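Local coordinates for protein catechol 1,2-dioxygenase (PDB 5TD3) that probably catalyses the intradiol ring cleavage of catechol with dioxygen to give cis,cis-muconate, at residues D135-A140 with G182-F187; V146-V151 with Y292-F297; F174-D179 with N188-V193; L206-Y211 with A234-F239. All coordinates share one frame; numbering follows the deposited sequence.

Contacts 3 and 4 build the metal site. Contact 3 supplies Y175 and contact 4 supplies H235 and H237; their centres are about 10 Å apart, and both touch the zinc ion. In relatives of this enzyme family the same kind of site holds catalytic iron. Contact 1 lies outside contact 3, with centres about 8 Å apart, and is joined to it by probable hydrogen bonds: L136 N to N188 OD1 at 2.9 Å and F187 N to H177 NE2 at 2.9 Å. Contact 2 lies in the other sheet, where strands 144-152 and 292-300 pair. It packs behind contact 4, where I147 CD1 lies 4.1 Å from V236 CG2, and the side chain of I147 is about 12 Å from the zinc.

Contact 1 of 4, residues D135-A140 with G182-F187; sequences DLDADA and GAQRDF
R185 folds its side chain over D137 and the neighbouring L136. CB lies near both carboxylate oxygens. CG sits between the backbone N and the carbonyl carbon (chi1 76°), which starts the chain toward 135-140, and is 3.6 Å from D137 OD2. CD packs on L136 CB at 3.7 Å. The chain then bends at chi3, and NE makes a salt bridge to D137 OD1 at 2.8 Å. It meets that oxygen from above the carboxylate plane, 45° out of it. CZ lies 3.4 Å from D137 OD1. NH2 adds a weak bond to D137 OD1 at 3.3 Å, and L136 O lies over one guanidinium face. The other oxygen, D137 OD2, takes the backbone N of R185 at 2.8 Å, on its syn side. A water also donates to D137 OD1 and to A183 O. Both oxygens of D137 are thus gripped by one residue. This fixes the rotation of the carboxylate, and the nearby guanidinium probably favours its charged form at the protein surface.

Contact 2 of 4, residues V146-V151 with Y292-F297; sequences VIHGTV and YQDITF
H148 reaches back along the neighbouring strand to D294, although its own parallel partner in the pairing is T296. H148 NE2 donates to D294 OD2 at 2.7 Å, with an N-H...O angle of 167°. The oxygen lies in the ring plane and is met on its syn side. CG of H148 lies between its backbone N and carbonyl carbon (chi1 59°), which turns the ring over 292-297. T296 CA then lies over one ring face, and H148 CE1 comes within 3.1 Å of T296 OG1. D294 OD2 has both H148 and K279, from strand 276-279, as partners, which would probably favour the charged form of the carboxylate. V146 shares this face of the sheet. Its CB is 3.5 Å from D294 OD1, and its CG2 touches Y292 CD2 at 3.7 Å.

The two strand segments run parallel, their axes 22° apart, bonded in sequence: V146 N to Q293 O, I295 N to V146 O, H148 N to I295 O and F297 N to H148 O. T296 CA adds a CA-H...O contact to H148 O at 3.1 Å. I147 and I295 point to the other face, where I147 touches V236 of the facing sheet. This is a parallel pair within a mixed sheet, one of the two layers of the beta-sandwich fold of intradiol dioxygenases.

Contact 3 of 4, residues F174-D179 with N188-V193; sequences FYSHFD and NLRGAV. With ZN (zinc ion), chain C.
S176 O takes two N-H groups of R190. NH2 gives the stronger bond, 2.9 Å to S176 O and in the carbonyl plane, while NE adds a weak one at 3.3 Å. NE also donates to S176 OG at 2.9 Å, with that oxygen near the guanidinium plane. R190 thus holds the serine side-on, by its carbonyl and its hydroxyl. The hydroxyl donates in turn to N188 O, S176 OG lying 2.7 Å from it, on a lone pair of the carbonyl. S176 OG lies between its backbone N and carbonyl carbon (chi1 61°), a position from which it reaches both partners. A water joins the backbones as well, accepting from S176 N and donating to N188 O.

The guanidinium is ringed by other groups. Y175 CB is 3.4 Å from R190 NH2, and the same nitrogen meets the ring edge of F178. H177 CD2 lies 3.7 Å from R190 NE. A type II turn from Y175 to F178 brings these residues together. R190 NH1 bonds to L120 O, so the buried guanidinium has partners on all three nitrogens.

Y175 OH binds the zinc at 1.9 Å, so the loop that R190 grips at S176 is the one that carries a metal ligand. The loop follows strand 163-167 and leads into strand 190-194, which lies between 127-129 and 163-167 in its sheet; V122 of strand 122-123 packs on H177, F178 and R190.

Contact 4 of 4, residues L206-Y211 with A234-F239; sequences LMPVGY and AHVHFF. With ZN (zinc ion), chain C.
P208 and A234 meet where the loop after strand 200-206 crosses the start of strand 235-241, in the beta-sandwich of an intradiol dioxygenase. The direct contact is all packing. P208 CG lies 3.9 Å from V236 CG2, with the two side chains at about a right angle, and 3.5 Å from H235 O. The methyl of A234 points into the loop, its CB 3.5 Å from P208 O. The glycine at 210 comes close with its backbone, G210 CA being 3.6 Å from A234 N.

Polar contact passes through a water. It donates to V209 O at 2.7 Å and accepts from H235 N at 3.2 Å.

Metal bonds come from the strand. H235 and H237 both bind the zinc through NE2, together with Y175. CG of H235 stands between its own N and C (chi1 59°), which turns the ring to the metal. Its ND1 bonds to P233 O, which fixes the ring's rotation, and its NE2 stands 2.1 Å from the zinc.

Contact 1 of 4, residues D135-A140 with G182-F187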
loop_
_atom_site.group_PDB
_atom_site.type_symbol
_atom_site.label_atom_id
_atom_site.label_comp_id
_atom_site.label_asym_id
_atom_site.label_seq_id
_atom_site.Cartn_x
_atom_site.Cartn_y
_atom_site.Cartn_z
ATOM N N ASP A 135 -33.019 -1.853 14.533
ATOM C CA ASP A 135 -33.321 -2.506 13.265
ATOM C C ASP A 135 -34.417 -1.701 12.568
ATOM O O ASP A 135 -35.555 -1.631 13.045
ATOM C CB ASP A 135 -33.709 -3.976 13.440
ATOM C CG ASP A 135 -34.989 -4.173 14.223
ATOM O OD1 ASP A 135 -35.102 -3.663 15.363
ATOM O OD2 ASP A 135 -35.905 -4.825 13.667
ATOM N N LEU A 136 -34.039 -1.017 11.491
ATOM C CA LEU A 136 -34.930 -0.186 10.689
ATOM C C LEU A 136 -35.439 -0.887 9.443
ATOM O O LEU A 136 -36.567 -0.621 9.005
ATOM C CB LEU A 136 -34.205 1.097 10.273
ATOM C CG LEU A 136 -33.502 1.875 11.388
ATOM C CD1 LEU A 136 -32.762 3.067 10.811
ATOM C CD2 LEU A 136 -34.488 2.316 12.479
ATOM N N ASP A 137 -34.631 -1.760 8.861
ATOM C CA ASP A 137 -34.984 -2.468 7.642
ATOM C C ASP A 137 -35.431 -3.880 7.980
ATOM O O ASP A 137 -34.781 -4.566 8.774
ATOM C CB ASP A 137 -33.800 -2.498 6.678
ATOM C CG ASP A 137 -33.449 -1.124 6.166
ATOM O OD1 ASP A 137 -34.363 -0.459 5.623
ATOM O OD2 ASP A 137 -32.281 -0.712 6.296
ATOM N N ALA A 138 -36.532 -4.309 7.369
ATOM C CA ALA A 138 -36.974 -5.686 7.512
ATOM C C ALA A 138 -35.879 -6.644 7.058
ATOM O O ALA A 138 -35.165 -6.386 6.090
ATOM C CB ALA A 138 -38.250 -5.912 6.697
ATOM N N ASP A 139 -35.736 -7.751 7.782
ATOM C CA ASP A 139 -34.726 -8.757 7.458
ATOM C C ASP A 139 -35.296 -10.097 7.902
ATOM O O ASP A 139 -35.188 -10.457 9.077
ATOM C CB ASP A 139 -33.404 -8.451 8.148
ATOM C CG ASP A 139 -32.298 -9.411 7.757
ATOM O OD1 ASP A 139 -32.545 -10.364 6.986
ATOM O OD2 ASP A 139 -31.174 -9.214 8.246
ATOM N N ALA A 140 -35.901 -10.828 6.960
ATOM C CA ALA A 140 -36.557 -12.079 7.324
ATOM C C ALA A 140 -35.557 -13.150 7.735
ATOM O O ALA A 140 -35.947 -14.130 8.376
ATOM C CB ALA A 140 -37.421 -12.584 6.168
ATOM N N GLY A 182 -27.119 -2.092 -1.731
ATOM C CA GLY A 182 -27.913 -0.890 -1.525
ATOM C C GLY A 182 -29.183 -1.106 -0.737
ATOM O O GLY A 182 -30.054 -0.225 -0.720
ATOM N N ALA A 183 -29.304 -2.242 -0.054
ATOM C CA ALA A 183 -30.579 -2.654 0.523
ATOM C C ALA A 183 -30.877 -2.036 1.882
ATOM O O ALA A 183 -31.999 -2.207 2.376
ATOM C CB ALA A 183 -30.632 -4.178 0.653
ATOM N N GLN A 184 -29.936 -1.329 2.502
ATOM C CA GLN A 184 -30.138 -0.831 3.859
ATOM C C GLN A 184 -30.165 0.686 3.884
ATOM O O GLN A 184 -29.398 1.342 3.174
ATOM C CB GLN A 184 -29.039 -1.318 4.807
ATOM C CG GLN A 184 -28.905 -2.806 4.890
ATOM C CD GLN A 184 -27.876 -3.189 5.904
ATOM O OE1 GLN A 184 -27.943 -2.776 7.063
ATOM N NE2 GLN A 184 -26.904 -3.964 5.484
ATOM N N ARG A 185 -31.045 1.234 4.718
ATOM C CA ARG A 185 -31.134 2.672 4.884
ATOM C C ARG A 185 -30.073 3.159 5.865
ATOM O O ARG A 185 -29.453 2.379 6.589
ATOM C CB ARG A 185 -32.526 3.082 5.358
ATOM C CG ARG A 185 -32.788 2.813 6.817
ATOM C CD ARG A 185 -34.251 3.076 7.131
ATOM N NE ARG A 185 -35.125 2.082 6.509
ATOM C CZ ARG A 185 -36.449 2.095 6.611
ATOM N NH1 ARG A 185 -37.045 3.053 7.307
ATOM N NH2 ARG A 185 -37.176 1.156 6.022
ATOM N N ASP A 186 -29.889 4.479 5.890
ATOM C CA ASP A 186 -28.940 5.104 6.804
ATOM C C ASP A 186 -29.153 4.612 8.231
ATOM O O ASP A 186 -30.286 4.560 8.722
ATOM C CB ASP A 186 -29.086 6.629 6.750
ATOM C CG ASP A 186 -28.519 7.241 5.464
ATOM O OD1 ASP A 186 -27.814 6.548 4.712
ATOM O OD2 ASP A 186 -28.762 8.438 5.228
ATOM N N PHE A 187 -28.051 4.208 8.862
ATOM C CA PHE A 187 -27.964 3.802 10.266
ATOM C C PHE A 187 -28.785 2.557 10.592
ATOM O O PHE A 187 -29.088 2.305 11.763
ATOM C CB PHE A 187 -28.329 4.966 11.191
ATOM C CG PHE A 187 -27.440 6.159 10.997
ATOM C CD1 PHE A 187 -26.080 6.071 11.270
ATOM C CD2 PHE A 187 -27.946 7.352 10.502
ATOM C CE1 PHE A 187 -25.247 7.163 11.075
ATOM C CE2 PHE A 187 -27.118 8.446 10.303
ATOM C CZ PHE A 187 -25.769 8.350 10.585
HETATM O O HOH W 1 -33.994 0.311 2.910
#

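Contact 2 of 4, residues V146-V151 with Y292-F297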
loop_
_atom_site.group_PDB
_atom_site.type_symbol
_atom_site.label_atom_id
_atom_site.label_comp_id
_atom_site.label_asym_id
_atom_site.label_seq_id
_atom_site.Cartn_x
_atom_site.Cartn_y
_atom_site.Cartn_z
ATOM N N VAL A 146 -32.133 -8.998 21.790
ATOM C CA VAL A 146 -32.122 -7.945 22.797
ATOM C C VAL A 146 -30.786 -8.026 23.518
ATOM O O VAL A 146 -30.416 -9.094 24.015
ATOM C CB VAL A 146 -33.291 -8.085 23.789
ATOM C CG1 VAL A 146 -33.223 -6.992 24.851
ATOM C CG2 VAL A 146 -34.620 -8.053 23.057
ATOM N N ILE A 147 -30.054 -6.915 23.548
ATOM C CA ILE A 147 -28.762 -6.830 24.220
ATOM C C ILE A 147 -28.917 -5.813 25.333
ATOM O O ILE A 147 -29.297 -4.667 25.076
ATOM C CB ILE A 147 -27.630 -6.411 23.268
ATOM C CG1 ILE A 147 -27.619 -7.253 21.985
ATOM C CG2 ILE A 147 -26.280 -6.536 23.963
ATOM C CD1 ILE A 147 -26.672 -6.708 20.910
ATOM N N HIS A 148 -28.615 -6.220 26.563
ATOM C CA HIS A 148 -28.823 -5.327 27.691
ATOM C C HIS A 148 -27.777 -5.598 28.757
ATOM O O HIS A 148 -27.180 -6.676 28.822
ATOM C CB HIS A 148 -30.231 -5.486 28.275
ATOM C CG HIS A 148 -30.528 -6.872 28.745
ATOM N ND1 HIS A 148 -30.390 -7.261 30.061
ATOM C CD2 HIS A 148 -30.922 -7.974 28.065
ATOM C CE1 HIS A 148 -30.715 -8.538 30.176
ATOM N NE2 HIS A 148 -31.037 -8.996 28.975
ATOM N N GLY A 149 -27.583 -4.605 29.615
ATOM C CA GLY A 149 -26.622 -4.731 30.695
ATOM C C GLY A 149 -26.470 -3.403 31.407
ATOM O O GLY A 149 -27.306 -2.511 31.261
ATOM N N THR A 150 -25.397 -3.296 32.189
ATOM C CA THR A 150 -25.084 -2.087 32.933
ATOM C C THR A 150 -23.671 -1.628 32.604
ATOM O O THR A 150 -22.793 -2.442 32.298
ATOM C CB THR A 150 -25.217 -2.320 34.449
ATOM O OG1 THR A 150 -26.432 -3.030 34.718
ATOM C CG2 THR A 150 -25.235 -0.999 35.200
ATOM N N VAL A 151 -23.460 -0.317 32.668
ATOM C CA VAL A 151 -22.136 0.280 32.550
ATOM C C VAL A 151 -21.682 0.634 33.959
ATOM O O VAL A 151 -22.414 1.300 34.698
ATOM C CB VAL A 151 -22.146 1.519 31.637
ATOM C CG1 VAL A 151 -20.722 2.054 31.437
ATOM C CG2 VAL A 151 -22.763 1.176 30.278
ATOM N N TYR A 292 -37.380 -14.642 21.202
ATOM C CA TYR A 292 -36.243 -13.819 20.818
ATOM C C TYR A 292 -35.002 -14.331 21.538
ATOM O O TYR A 292 -35.081 -15.158 22.451
ATOM C CB TYR A 292 -36.491 -12.337 21.119
ATOM C CG TYR A 292 -36.594 -12.012 22.591
ATOM C CD1 TYR A 292 -37.810 -12.086 23.256
ATOM C CD2 TYR A 292 -35.473 -11.634 23.315
ATOM C CE1 TYR A 292 -37.903 -11.788 24.606
ATOM C CE2 TYR A 292 -35.554 -11.339 24.658
ATOM C CZ TYR A 292 -36.772 -11.416 25.297
ATOM O OH TYR A 292 -36.851 -11.123 26.636
ATOM N N GLN A 293 -33.848 -13.843 21.101
ATOM C CA GLN A 293 -32.574 -14.168 21.723
ATOM C C GLN A 293 -32.168 -13.026 22.634
ATOM O O GLN A 293 -32.254 -11.859 22.253
ATOM C CB GLN A 293 -31.482 -14.386 20.675
ATOM C CG GLN A 293 -31.782 -15.469 19.670
ATOM C CD GLN A 293 -31.179 -16.790 20.065
ATOM O OE1 GLN A 293 -31.576 -17.386 21.065
ATOM N NE2 GLN A 293 -30.210 -17.259 19.287
ATOM N N ASP A 294 -31.693 -13.360 23.826
ATOM C CA ASP A 294 -31.384 -12.354 24.827
ATOM C C ASP A 294 -29.945 -12.512 25.281
ATOM O O ASP A 294 -29.479 -13.629 25.545
ATOM C CB ASP A 294 -32.329 -12.456 26.021
ATOM C CG ASP A 294 -32.226 -11.262 26.947
ATOM O OD1 ASP A 294 -32.717 -10.175 26.576
ATOM O OD2 ASP A 294 -31.699 -11.421 28.066
ATOM N N ILE A 295 -29.245 -11.387 25.366
ATOM C CA ILE A 295 -27.845 -11.361 25.762
ATOM C C ILE A 295 -27.663 -10.299 26.831
ATOM O O ILE A 295 -27.923 -9.116 26.585
ATOM C CB ILE A 295 -26.917 -11.074 24.575
ATOM C CG1 ILE A 295 -27.021 -12.200 23.543
ATOM C CG2 ILE A 295 -25.495 -10.896 25.078
ATOM C CD1 ILE A 295 -26.136 -12.004 22.335
ATOM N N THR A 296 -27.212 -10.715 28.007
ATOM C CA THR A 296 -26.786 -9.785 29.037
ATOM C C THR A 296 -25.292 -9.543 28.873
ATOM O O THR A 296 -24.507 -10.495 28.832
ATOM C CB THR A 296 -27.089 -10.336 30.433
ATOM O OG1 THR A 296 -28.480 -10.688 30.533
ATOM C CG2 THR A 296 -26.760 -9.292 31.491
ATOM N N PHE A 297 -24.902 -8.277 28.780
ATOM C CA PHE A 297 -23.498 -7.929 28.576
ATOM C C PHE A 297 -23.205 -6.639 29.316
ATOM O O PHE A 297 -23.802 -5.604 29.017
ATOM C CB PHE A 297 -23.167 -7.788 27.091
ATOM C CG PHE A 297 -21.701 -7.550 26.811
ATOM C CD1 PHE A 297 -20.757 -8.528 27.087
ATOM C CD2 PHE A 297 -21.277 -6.357 26.239
ATOM C CE1 PHE A 297 -19.413 -8.309 26.823
ATOM C CE2 PHE A 297 -19.937 -6.137 25.964
ATOM C CZ PHE A 297 -19.006 -7.111 26.257
#

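Contact 3 of 4, residues F174-D179 with N188-V193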
loop_
_atom_site.group_PDB
_atom_site.type_symbol
_atom_site.label_atom_id
_atom_site.label_comp_id
_atom_site.label_asym_id
_atom_site.label_seq_id
_atom_site.Cartn_x
_atom_site.Cartn_y
_atom_site.Cartn_z
ATOM N N PHE A 174 -23.806 -7.917 5.803
ATOM C CA PHE A 174 -23.517 -6.577 5.326
ATOM C C PHE A 174 -23.910 -5.541 6.369
ATOM O O PHE A 174 -24.887 -5.705 7.104
ATOM C CB PHE A 174 -24.245 -6.272 4.018
ATOM C CG PHE A 174 -23.765 -7.085 2.848
ATOM C CD1 PHE A 174 -22.412 -7.258 2.624
ATOM C CD2 PHE A 174 -24.672 -7.659 1.964
ATOM C CE1 PHE A 174 -21.963 -8.008 1.539
ATOM C CE2 PHE A 174 -24.230 -8.406 0.888
ATOM C CZ PHE A 174 -22.878 -8.578 0.678
ATOM N N TYR A 175 -23.136 -4.470 6.415
ATOM C CA TYR A 175 -23.413 -3.332 7.278
ATOM C C TYR A 175 -24.025 -2.202 6.480
ATOM O O TYR A 175 -23.639 -1.951 5.332
ATOM C CB TYR A 175 -22.143 -2.795 7.920
ATOM C CG TYR A 175 -21.501 -3.680 8.950
ATOM C CD1 TYR A 175 -20.872 -4.872 8.598
ATOM C CD2 TYR A 175 -21.464 -3.288 10.281
ATOM C CE1 TYR A 175 -20.261 -5.660 9.553
ATOM C CE2 TYR A 175 -20.845 -4.066 11.233
ATOM C CZ TYR A 175 -20.254 -5.246 10.873
ATOM O OH TYR A 175 -19.652 -5.988 11.858
ATOM N N SER A 176 -24.924 -1.458 7.124
ATOM C CA SER A 176 -25.408 -0.245 6.482
ATOM C C SER A 176 -24.237 0.700 6.195
ATOM O O SER A 176 -23.233 0.717 6.912
ATOM C CB SER A 176 -26.477 0.440 7.344
ATOM O OG SER A 176 -25.961 0.822 8.614
ATOM N N HIS A 177 -24.369 1.446 5.092
ATOM C CA HIS A 177 -23.361 2.364 4.544
ATOM C C HIS A 177 -22.214 1.631 3.853
ATOM O O HIS A 177 -21.375 2.266 3.199
ATOM C CB HIS A 177 -22.796 3.302 5.617
ATOM C CG HIS A 177 -23.856 4.065 6.346
ATOM N ND1 HIS A 177 -24.248 5.335 5.974
ATOM C CD2 HIS A 177 -24.638 3.721 7.397
ATOM C CE1 HIS A 177 -25.212 5.746 6.780
ATOM N NE2 HIS A 177 -25.468 4.785 7.650
ATOM N N PHE A 178 -22.177 0.309 3.978
ATOM C CA PHE A 178 -21.186 -0.537 3.314
ATOM C C PHE A 178 -21.856 -1.723 2.630
ATOM O O PHE A 178 -21.232 -2.773 2.427
ATOM C CB PHE A 178 -20.126 -1.027 4.308
ATOM C CG PHE A 178 -19.386 0.081 5.003
ATOM C CD1 PHE A 178 -18.270 0.657 4.414
ATOM C CD2 PHE A 178 -19.791 0.539 6.252
ATOM C CE1 PHE A 178 -17.567 1.649 5.040
ATOM C CE2 PHE A 178 -19.095 1.554 6.894
ATOM C CZ PHE A 178 -17.980 2.117 6.291
ATOM N N ASP A 179 -23.127 -1.582 2.268
ATOM C CA ASP A 179 -23.861 -2.721 1.742
ATOM C C ASP A 179 -23.852 -2.611 0.228
ATOM O O ASP A 179 -24.467 -1.682 -0.322
ATOM C CB ASP A 179 -25.297 -2.758 2.288
ATOM C CG ASP A 179 -26.083 -3.975 1.823
ATOM O OD1 ASP A 179 -25.857 -4.448 0.689
ATOM O OD2 ASP A 179 -26.969 -4.446 2.576
ATOM N N ASN A 188 -29.136 1.738 9.596
ATOM C CA ASN A 188 -29.707 0.439 9.931
ATOM C C ASN A 188 -28.723 -0.338 10.792
ATOM O O ASN A 188 -27.539 -0.430 10.466
ATOM C CB ASN A 188 -30.038 -0.367 8.681
ATOM C CG ASN A 188 -30.825 -1.615 9.006
ATOM O OD1 ASN A 188 -31.771 -1.565 9.781
ATOM N ND2 ASN A 188 -30.439 -2.736 8.427
ATOM N N LEU A 189 -29.222 -0.878 11.906
ATOM C CA LEU A 189 -28.429 -1.672 12.847
ATOM C C LEU A 189 -27.289 -0.855 13.456
ATOM O O LEU A 189 -26.232 -1.393 13.807
ATOM C CB LEU A 189 -27.904 -2.957 12.185
ATOM C CG LEU A 189 -29.016 -3.716 11.454
ATOM C CD1 LEU A 189 -28.411 -4.895 10.713
ATOM C CD2 LEU A 189 -30.119 -4.175 12.411
ATOM N N ARG A 190 -27.501 0.453 13.613
ATOM C CA ARG A 190 -26.526 1.333 14.248
ATOM C C ARG A 190 -27.267 2.261 15.199
ATOM O O ARG A 190 -28.248 2.891 14.809
ATOM C CB ARG A 190 -25.761 2.167 13.209
ATOM C CG ARG A 190 -24.997 1.343 12.170
ATOM C CD ARG A 190 -24.337 2.231 11.138
ATOM N NE ARG A 190 -23.595 1.444 10.144
ATOM C CZ ARG A 190 -22.332 1.042 10.288
ATOM N NH1 ARG A 190 -21.635 1.343 11.380
ATOM N NH2 ARG A 190 -21.757 0.319 9.327
ATOM N N GLY A 191 -26.825 2.332 16.445
ATOM C CA GLY A 191 -27.538 3.211 17.357
ATOM C C GLY A 191 -26.747 3.395 18.629
ATOM O O GLY A 191 -25.825 2.634 18.923
ATOM N N ALA A 192 -27.180 4.365 19.424
ATOM C CA ALA A 192 -26.505 4.677 20.677
ATOM C C ALA A 192 -27.541 4.883 21.769
ATOM O O ALA A 192 -28.615 5.441 21.521
ATOM C CB ALA A 192 -25.615 5.924 20.557
ATOM N N VAL A 193 -27.230 4.370 22.958
ATOM C CA VAL A 193 -28.040 4.540 24.159
ATOM C C VAL A 193 -27.243 5.322 25.200
ATOM O O VAL A 193 -26.059 5.037 25.427
ATOM C CB VAL A 193 -28.482 3.181 24.731
ATOM C CG1 VAL A 193 -29.012 3.347 26.142
ATOM C CG2 VAL A 193 -29.537 2.555 23.839
HETATM ZN ZN ZN C . -17.904 -6.106 12.455
HETATM O O HOH W 2 -25.073 -1.899 10.004
#

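Contact 4 of 4, residues L206-Y211 with A234-F239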
loop_
_atom_site.group_PDB
_atom_site.type_symbol
_atom_site.label_atom_id
_atom_site.label_comp_id
_atom_site.label_asym_id
_atom_site.label_seq_id
_atom_site.Cartn_x
_atom_site.Cartn_y
_atom_site.Cartn_z
ATOM N N LEU A 206 -31.724 -7.175 15.558
ATOM C CA LEU A 206 -31.816 -8.496 14.963
ATOM C C LEU A 206 -30.451 -9.166 15.061
ATOM O O LEU A 206 -29.418 -8.501 15.200
ATOM C CB LEU A 206 -32.283 -8.422 13.496
ATOM C CG LEU A 206 -33.590 -7.660 13.253
ATOM C CD1 LEU A 206 -33.892 -7.584 11.764
ATOM C CD2 LEU A 206 -34.764 -8.274 14.023
ATOM N N MET A 207 -30.458 -10.493 14.991
ATOM C CA MET A 207 -29.223 -11.276 15.128
ATOM C C MET A 207 -28.283 -11.043 13.950
ATOM O O MET A 207 -28.681 -11.280 12.803
ATOM C CB MET A 207 -29.578 -12.765 15.237
ATOM C CG MET A 207 -28.367 -13.684 15.349
ATOM S SD MET A 207 -27.373 -13.327 16.822
ATOM C CE MET A 207 -28.429 -14.074 18.073
ATOM N N PRO A 208 -27.039 -10.610 14.176
ATOM C CA PRO A 208 -26.077 -10.518 13.073
ATOM C C PRO A 208 -25.624 -11.891 12.611
ATOM O O PRO A 208 -25.679 -12.881 13.342
ATOM C CB PRO A 208 -24.901 -9.749 13.686
ATOM C CG PRO A 208 -24.947 -10.120 15.142
ATOM C CD PRO A 208 -26.445 -10.150 15.448
ATOM N N VAL A 209 -25.123 -11.913 11.380
ATOM C CA VAL A 209 -24.430 -13.048 10.790
ATOM C C VAL A 209 -23.005 -12.600 10.499
ATOM O O VAL A 209 -22.749 -11.407 10.315
ATOM C CB VAL A 209 -25.175 -13.503 9.515
ATOM C CG1 VAL A 209 -24.381 -14.520 8.710
ATOM C CG2 VAL A 209 -26.527 -14.068 9.905
ATOM N N GLY A 210 -22.077 -13.556 10.482
ATOM C CA GLY A 210 -20.677 -13.222 10.294
ATOM C C GLY A 210 -20.392 -12.554 8.962
ATOM O O GLY A 210 -21.080 -12.767 7.961
ATOM N N TYR A 211 -19.324 -11.767 8.962
ATOM C CA TYR A 211 -18.855 -10.969 7.840
ATOM C C TYR A 211 -17.813 -11.742 7.029
ATOM O O TYR A 211 -17.059 -12.552 7.569
ATOM C CB TYR A 211 -18.272 -9.658 8.397
ATOM C CG TYR A 211 -17.427 -8.837 7.455
ATOM C CD1 TYR A 211 -16.088 -9.158 7.222
ATOM C CD2 TYR A 211 -17.943 -7.712 6.836
ATOM C CE1 TYR A 211 -15.303 -8.410 6.354
ATOM C CE2 TYR A 211 -17.165 -6.949 5.971
ATOM C CZ TYR A 211 -15.846 -7.304 5.733
ATOM O OH TYR A 211 -15.079 -6.545 4.870
ATOM N N ALA A 234 -20.082 -14.192 13.745
ATOM C CA ALA A 234 -21.058 -13.153 14.061
ATOM C C ALA A 234 -20.641 -12.413 15.327
ATOM O O ALA A 234 -20.182 -13.021 16.300
ATOM C CB ALA A 234 -22.458 -13.749 14.232
ATOM N N HIS A 235 -20.816 -11.092 15.321
ATOM C CA HIS A 235 -20.344 -10.269 16.427
ATOM C C HIS A 235 -21.102 -8.950 16.412
ATOM O O HIS A 235 -21.803 -8.616 15.456
ATOM C CB HIS A 235 -18.841 -10.012 16.310
ATOM C CG HIS A 235 -18.473 -9.335 15.028
ATOM N ND1 HIS A 235 -18.361 -10.015 13.836
ATOM C CD2 HIS A 235 -18.237 -8.030 14.739
ATOM C CE1 HIS A 235 -18.058 -9.165 12.871
ATOM N NE2 HIS A 235 -17.973 -7.955 13.394
ATOM N N VAL A 236 -20.934 -8.192 17.487
ATOM C CA VAL A 236 -21.546 -6.882 17.647
ATOM C C VAL A 236 -20.463 -5.952 18.157
ATOM O O VAL A 236 -19.732 -6.317 19.084
ATOM C CB VAL A 236 -22.726 -6.908 18.635
ATOM C CG1 VAL A 236 -23.292 -5.512 18.806
ATOM C CG2 VAL A 236 -23.821 -7.866 18.158
ATOM N N HIS A 237 -20.343 -4.769 17.544
ATOM C CA HIS A 237 -19.358 -3.769 17.951
ATOM C C HIS A 237 -19.940 -2.803 18.971
ATOM O O HIS A 237 -21.127 -2.458 18.914
ATOM C CB HIS A 237 -18.871 -2.916 16.774
ATOM C CG HIS A 237 -18.195 -3.681 15.681
ATOM N ND1 HIS A 237 -16.829 -3.853 15.633
ATOM C CD2 HIS A 237 -18.687 -4.263 14.560
ATOM C CE1 HIS A 237 -16.511 -4.550 14.554
ATOM N NE2 HIS A 237 -17.621 -4.803 13.880
ATOM N N PHE A 238 -19.059 -2.289 19.840
ATOM C CA PHE A 238 -19.400 -1.229 20.780
ATOM C C PHE A 238 -18.282 -0.198 20.932
ATOM O O PHE A 238 -17.096 -0.535 20.991
ATOM C CB PHE A 238 -19.718 -1.781 22.180
ATOM C CG PHE A 238 -20.892 -2.701 22.217
ATOM C CD1 PHE A 238 -22.177 -2.205 22.307
ATOM C CD2 PHE A 238 -20.709 -4.074 22.176
ATOM C CE1 PHE A 238 -23.262 -3.058 22.352
ATOM C CE2 PHE A 238 -21.800 -4.933 22.229
ATOM C CZ PHE A 238 -23.075 -4.420 22.318
ATOM N N PHE A 239 -18.687 1.064 21.018
ATOM C CA PHE A 239 -17.934 2.131 21.658
ATOM C C PHE A 239 -18.664 2.466 22.945
ATOM O O PHE A 239 -19.898 2.510 22.956
ATOM C CB PHE A 239 -17.901 3.422 20.824
ATOM C CG PHE A 239 -16.904 3.449 19.701
ATOM C CD1 PHE A 239 -15.687 2.815 19.796
ATOM C CD2 PHE A 239 -17.196 4.182 18.554
ATOM C CE1 PHE A 239 -14.776 2.880 18.736
ATOM C CE2 PHE A 239 -16.303 4.245 17.499
ATOM C CZ PHE A 239 -15.091 3.586 17.599
HETATM ZN ZN ZN C . -17.904 -6.106 12.455
HETATM O O HOH W 3 -21.253 -10.298 12.280
#